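PDB 2E4T: endoglucanase from Clostridium thermocellum, which hydrolyses internal beta-1,4-glucosidic linkages of cellulose and xyloglucan, this chain being the family 44 catalytic module of a larger multidomain enzyme. Local coordinates for residues T91-K96 with T105-Q110; N163-K168 with T176-Y181. All blocks are in the same frame, centred on the assembly; numbering follows the deposited sequence. Where two conformers were deposited one is given.

Contact 1. Residues T91-K96 with T105-Q110; sequences TTFHDK and TLITLQ
A buried helix-on-strand contact, polar at one corner and apolar beside it, joins His94 and Phe93 to Thr105 and Ile107 in the wall of the TIM-like barrel. The segments 91-96 and 105-109 run almost antiparallel, at 168°, with their axes 9.6 Å apart, as expected where a barrel helix returns into the next strand. The polar corner is a hydrogen bond of 2.7 Å between His94 ND1 and Thr105 OG1. The hydroxyl lies in the plane of the imidazole, at its edge, but the bond is bent (137°), and either partner could donate. His94 reaches it with CG anti to the backbone N (chi1 -172°), which carries the ring off the helix flank to the strand. With NE2 bonded to Thr176 O, the ring is gripped at both nitrogens and its rotation is fixed. The other branch of Thr105 serves the apolar half: CG2 meets the edge of the Phe93 ring, 4.2 Å from CE2. Ile107 approaches that ring obliquely, its CD1 methyl 4.1 Å from Phe93 CD2. Around this pair of elements, Phe93 also leans on Lys41 of strand 40-43, the imidazole makes an edge-to-face pair with Tyr169 of helix 158-169, and the backbones of Thr105 and Ile107 bond to Gly180 of strand 180-183.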
# COMPACT_ATOMS: atom_id res chain seq x y z
N THR A 91 -15.77 12.68 -1.22
CA THR A 91 -16.63 12.49 -0.07
C THR A 91 -17.44 11.19 -0.21
O THR A 91 -17.70 10.50 0.81
CB THR A 91 -17.53 13.70 0.18
OG1 THR A 91 -18.44 13.90 -0.92
CG2 THR A 91 -16.71 14.96 0.41
N THR A 92 -17.81 10.78 -1.43
CA THR A 92 -18.42 9.45 -1.57
C THR A 92 -17.41 8.37 -1.18
O THR A 92 -17.73 7.41 -0.47
CB THR A 92 -18.94 9.21 -3.02
OG1 THR A 92 -19.94 10.20 -3.29
CG2 THR A 92 -19.53 7.85 -3.18
N PHE A 93 -16.15 8.54 -1.62
CA PHE A 93 -15.13 7.56 -1.34
C PHE A 93 -14.92 7.42 0.18
O PHE A 93 -14.87 6.29 0.73
CB PHE A 93 -13.81 8.03 -2.01
CG PHE A 93 -12.70 7.04 -1.92
CD1 PHE A 93 -12.48 6.14 -2.96
CD2 PHE A 93 -11.82 7.01 -0.82
CE1 PHE A 93 -11.43 5.19 -2.87
CE2 PHE A 93 -10.78 6.11 -0.73
CZ PHE A 93 -10.60 5.19 -1.75
N HIS A 94 -14.79 8.55 0.88
CA HIS A 94 -14.60 8.52 2.32
C HIS A 94 -15.85 8.06 3.05
O HIS A 94 -15.78 7.31 4.04
CB HIS A 94 -14.07 9.85 2.82
CG HIS A 94 -13.67 9.83 4.27
ND1 HIS A 94 -12.81 8.86 4.81
CD2 HIS A 94 -14.00 10.69 5.27
CE1 HIS A 94 -12.65 9.17 6.09
NE2 HIS A 94 -13.36 10.27 6.39
N ASP A 95 -17.03 8.52 2.60
CA ASP A 95 -18.27 8.06 3.25
C ASP A 95 -18.36 6.53 3.15
O ASP A 95 -18.78 5.87 4.13
CB ASP A 95 -19.50 8.67 2.59
CG ASP A 95 -19.70 10.14 2.85
OD1 ASP A 95 -19.05 10.71 3.75
OD2 ASP A 95 -20.61 10.71 2.18
N LYS A 96 -18.03 5.97 1.98
CA LYS A 96 -18.08 4.51 1.85
C LYS A 96 -17.08 3.87 2.82
O LYS A 96 -17.43 2.87 3.52
CB LYS A 96 -17.76 4.08 0.42
CG LYS A 96 -18.96 4.24 -0.54
CD LYS A 96 -18.55 3.84 -1.96
CE LYS A 96 -19.73 3.60 -2.86
NZ LYS A 96 -19.28 3.15 -4.21
N THR A 105 -8.25 6.69 5.67
CA THR A 105 -8.46 7.09 4.30
C THR A 105 -7.29 7.96 3.87
O THR A 105 -6.92 8.91 4.58
CB THR A 105 -9.77 7.86 4.15
OG1 THR A 105 -10.85 6.97 4.50
CG2 THR A 105 -9.98 8.34 2.72
N LEU A 106 -6.70 7.61 2.72
CA LEU A 106 -5.59 8.33 2.11
C LEU A 106 -6.08 8.92 0.78
O LEU A 106 -6.52 8.19 -0.10
CB LEU A 106 -4.45 7.32 1.84
CG LEU A 106 -3.27 7.84 1.02
CD1 LEU A 106 -2.60 9.02 1.71
CD2 LEU A 106 -2.25 6.72 0.82
N ILE A 107 -6.08 10.28 0.72
CA ILE A 107 -6.58 10.98 -0.46
C ILE A 107 -5.42 11.60 -1.23
O ILE A 107 -4.64 12.38 -0.68
CB ILE A 107 -7.59 12.08 -0.03
CG1 ILE A 107 -8.81 11.47 0.65
CG2 ILE A 107 -7.98 12.97 -1.22
CD1 ILE A 107 -9.57 10.41 -0.14
N THR A 108 -5.37 11.30 -2.53
CA THR A 108 -4.35 11.93 -3.38
C THR A 108 -4.75 13.35 -3.72
O THR A 108 -5.88 13.63 -4.17
CB THR A 108 -4.16 11.12 -4.64
OG1 THR A 108 -3.64 9.80 -4.26
CG2 THR A 108 -3.13 11.76 -5.58
N LEU A 109 -3.78 14.25 -3.52
CA LEU A 109 -3.85 15.64 -3.96
C LEU A 109 -3.01 15.80 -5.24
O LEU A 109 -2.17 14.98 -5.58
CB LEU A 109 -3.35 16.58 -2.85
CG LEU A 109 -4.13 16.47 -1.53
CD1 LEU A 109 -3.47 17.40 -0.50
CD2 LEU A 109 -5.60 16.80 -1.73
N GLN A 110 -3.29 16.93 -5.94
CA GLN A 110 -2.83 17.10 -7.31
C GLN A 110 -1.61 18.03 -7.36
O GLN A 110 -1.69 19.20 -6.94
CB GLN A 110 -4.01 17.69 -8.12
CG GLN A 110 -5.15 16.70 -8.30
CD GLN A 110 -5.85 16.28 -7.01
OE1 GLN A 110 -6.27 17.14 -6.20
NE2 GLN A 110 -5.99 14.96 -6.81

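Contact 2. Residues N163-K168 with T176-Y181; sequences NYLVNK and TGIKGY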
# COMPACT_ATOMS: atom_id res chain seq x y z
N ASN A 163 -9.40 22.14 3.14
CA ASN A 163 -10.29 22.84 4.07
C ASN A 163 -11.75 22.33 3.93
O ASN A 163 -12.46 22.18 4.94
CB ASN A 163 -10.23 24.35 3.78
CG ASN A 163 -11.15 25.11 4.70
OD1 ASN A 163 -10.86 25.25 5.91
ND2 ASN A 163 -12.31 25.55 4.19
N TYR A 164 -12.20 22.07 2.70
CA TYR A 164 -13.55 21.56 2.50
C TYR A 164 -13.73 20.21 3.22
O TYR A 164 -14.76 19.96 3.89
CB TYR A 164 -13.82 21.45 0.99
CG TYR A 164 -15.21 20.98 0.66
CD1 TYR A 164 -16.17 21.93 0.33
CD2 TYR A 164 -15.56 19.63 0.61
CE1 TYR A 164 -17.48 21.56 0.02
CE2 TYR A 164 -16.88 19.28 0.29
CZ TYR A 164 -17.84 20.25 0.01
OH TYR A 164 -19.13 19.82 -0.30
N LEU A 165 -12.73 19.36 3.07
CA LEU A 165 -12.77 18.02 3.70
C LEU A 165 -12.74 18.13 5.24
O LEU A 165 -13.50 17.44 5.93
CB LEU A 165 -11.62 17.17 3.19
CG LEU A 165 -11.70 16.87 1.70
CD1 LEU A 165 -10.40 16.16 1.25
CD2 LEU A 165 -12.90 16.06 1.29
N VAL A 166 -11.84 18.97 5.77
CA VAL A 166 -11.74 19.14 7.22
C VAL A 166 -13.03 19.75 7.77
O VAL A 166 -13.50 19.36 8.86
CB VAL A 166 -10.52 20.01 7.57
CG1 VAL A 166 -10.50 20.41 9.04
CG2 VAL A 166 -9.26 19.25 7.20
N ASN A 167 -13.63 20.70 7.06
CA ASN A 167 -14.91 21.25 7.46
C ASN A 167 -15.97 20.16 7.58
O ASN A 167 -16.79 20.17 8.51
CB ASN A 167 -15.32 22.34 6.47
CG ASN A 167 -16.66 22.94 6.83
OD1 ASN A 167 -17.69 22.54 6.23
ND2 ASN A 167 -16.71 23.75 7.84
N LYS A 168 -15.99 19.24 6.61
CA LYS A 168 -17.01 18.20 6.60
C LYS A 168 -16.78 17.13 7.66
O LYS A 168 -17.73 16.67 8.28
CB LYS A 168 -17.10 17.59 5.21
CG LYS A 168 -18.19 16.55 5.10
CD LYS A 168 -18.42 16.11 3.65
CE LYS A 168 -19.44 14.94 3.53
NZ LYS A 168 -19.22 13.95 4.58
N THR A 176 -13.54 10.80 12.44
CA THR A 176 -13.95 10.69 11.04
C THR A 176 -13.05 11.46 10.10
O THR A 176 -13.32 11.51 8.88
CB THR A 176 -15.39 11.10 10.80
OG1 THR A 176 -15.63 12.43 11.20
CG2 THR A 176 -16.36 10.24 11.55
N GLY A 177 -11.97 12.07 10.58
CA GLY A 177 -11.15 12.84 9.69
C GLY A 177 -10.42 11.97 8.70
O GLY A 177 -10.08 10.81 8.97
N ILE A 178 -10.10 12.57 7.56
CA ILE A 178 -9.20 11.93 6.58
C ILE A 178 -7.78 12.06 7.12
O ILE A 178 -7.27 13.14 7.43
CB ILE A 178 -9.36 12.62 5.22
CG1 ILE A 178 -10.75 12.20 4.67
CG2 ILE A 178 -8.23 12.24 4.27
CD1 ILE A 178 -11.24 13.05 3.53
N LYS A 179 -7.10 10.90 7.29
CA LYS A 179 -5.83 10.88 8.00
C LYS A 179 -4.63 11.23 7.16
O LYS A 179 -3.64 11.74 7.71
CB LYS A 179 -5.61 9.53 8.71
CG LYS A 179 -6.44 9.34 9.93
CD LYS A 179 -6.14 7.92 10.57
CE LYS A 179 -6.75 7.66 11.91
NZ LYS A 179 -8.22 7.54 11.83
N GLY A 180 -4.67 10.95 5.85
CA GLY A 180 -3.50 11.14 5.03
C GLY A 180 -3.80 11.70 3.67
O GLY A 180 -4.89 11.49 3.12
N TYR A 181 -2.79 12.42 3.13
CA TYR A 181 -2.85 12.93 1.78
C TYR A 181 -1.57 12.55 1.08
O TYR A 181 -0.47 12.60 1.64
CB TYR A 181 -2.98 14.47 1.77
CG TYR A 181 -4.28 14.93 2.39
CD1 TYR A 181 -5.47 14.89 1.67
CD2 TYR A 181 -4.33 15.32 3.73
CE1 TYR A 181 -6.69 15.28 2.25
CE2 TYR A 181 -5.53 15.67 4.33
CZ TYR A 181 -6.72 15.63 3.60
OH TYR A 181 -7.93 15.98 4.14
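Leu165 overlaps two side chains at once, laying its CD1 methyl against the end of Ile178 and along the rim of the Tyr181 ring. The three residues, all buried, illustrate how a single branched side chain can seat a helix on a strand and on the turn that leads into it. Toward the turn, Leu165 CD1 is 3.9 Å from Ile178 CD1. The second branch joins in, with Leu165 CD2 at 4.1 Å from that same Ile178 CD1, so the isoleucine tip meets both methyls of the leucine fork. Toward the strand, Leu165 CD1 lies in the plane of the Tyr181 ring, at its edge and not over a face, 3.9 Å from CE1. The phenol oxygen is also in van der Waals contact here: Tyr181 OH is 3.8 Å from Leu165 CD1. The tyrosine stretches far enough to reach the root of the leucine, since its OH is also 4.0 Å from Leu165 CB. Leu165 and Tyr181 therefore pass alongside each other, pointing in opposite directions. Tyr181 has CG anti to its own carbonyl carbon (chi1 -64°), and from there the ring extends outward to the helix. Only 139 Å² is buried between the segments, and nearby residues complete the packing: Val90 and Thr91 of helix 88-99 touch Leu165, Val162 touches Tyr181, and Tyr169 touches Ile178. The calcium ligand Glu54 is some distance away, its side chain about 12 Å from that of Leu165. This layer of aliphatic and aromatic side chains, lying between an outer helix and the loop and parallel strand that follow it, is characteristic of the beta/alpha barrel.

In the fold
From the N terminus, the chain leaves strand 40-43, travels through a long excursion into helix 88-99, and turns back into strand 104-109; contact 1 closes that short turn. A second long excursion precedes helix 158-169, which returns through a longer loop to strand 180-183, and contact 2 closes this one. The two loops thus follow in series, neither enclosing nor crossing the other, and repeat the same helix-to-strand step of the barrel. Their centres are only 9 Å apart because strands 104-109 and 180-183 are parallel neighbours in the barrel sheet. Together the contacts tie two adjacent outer helices to two adjacent barrel staves.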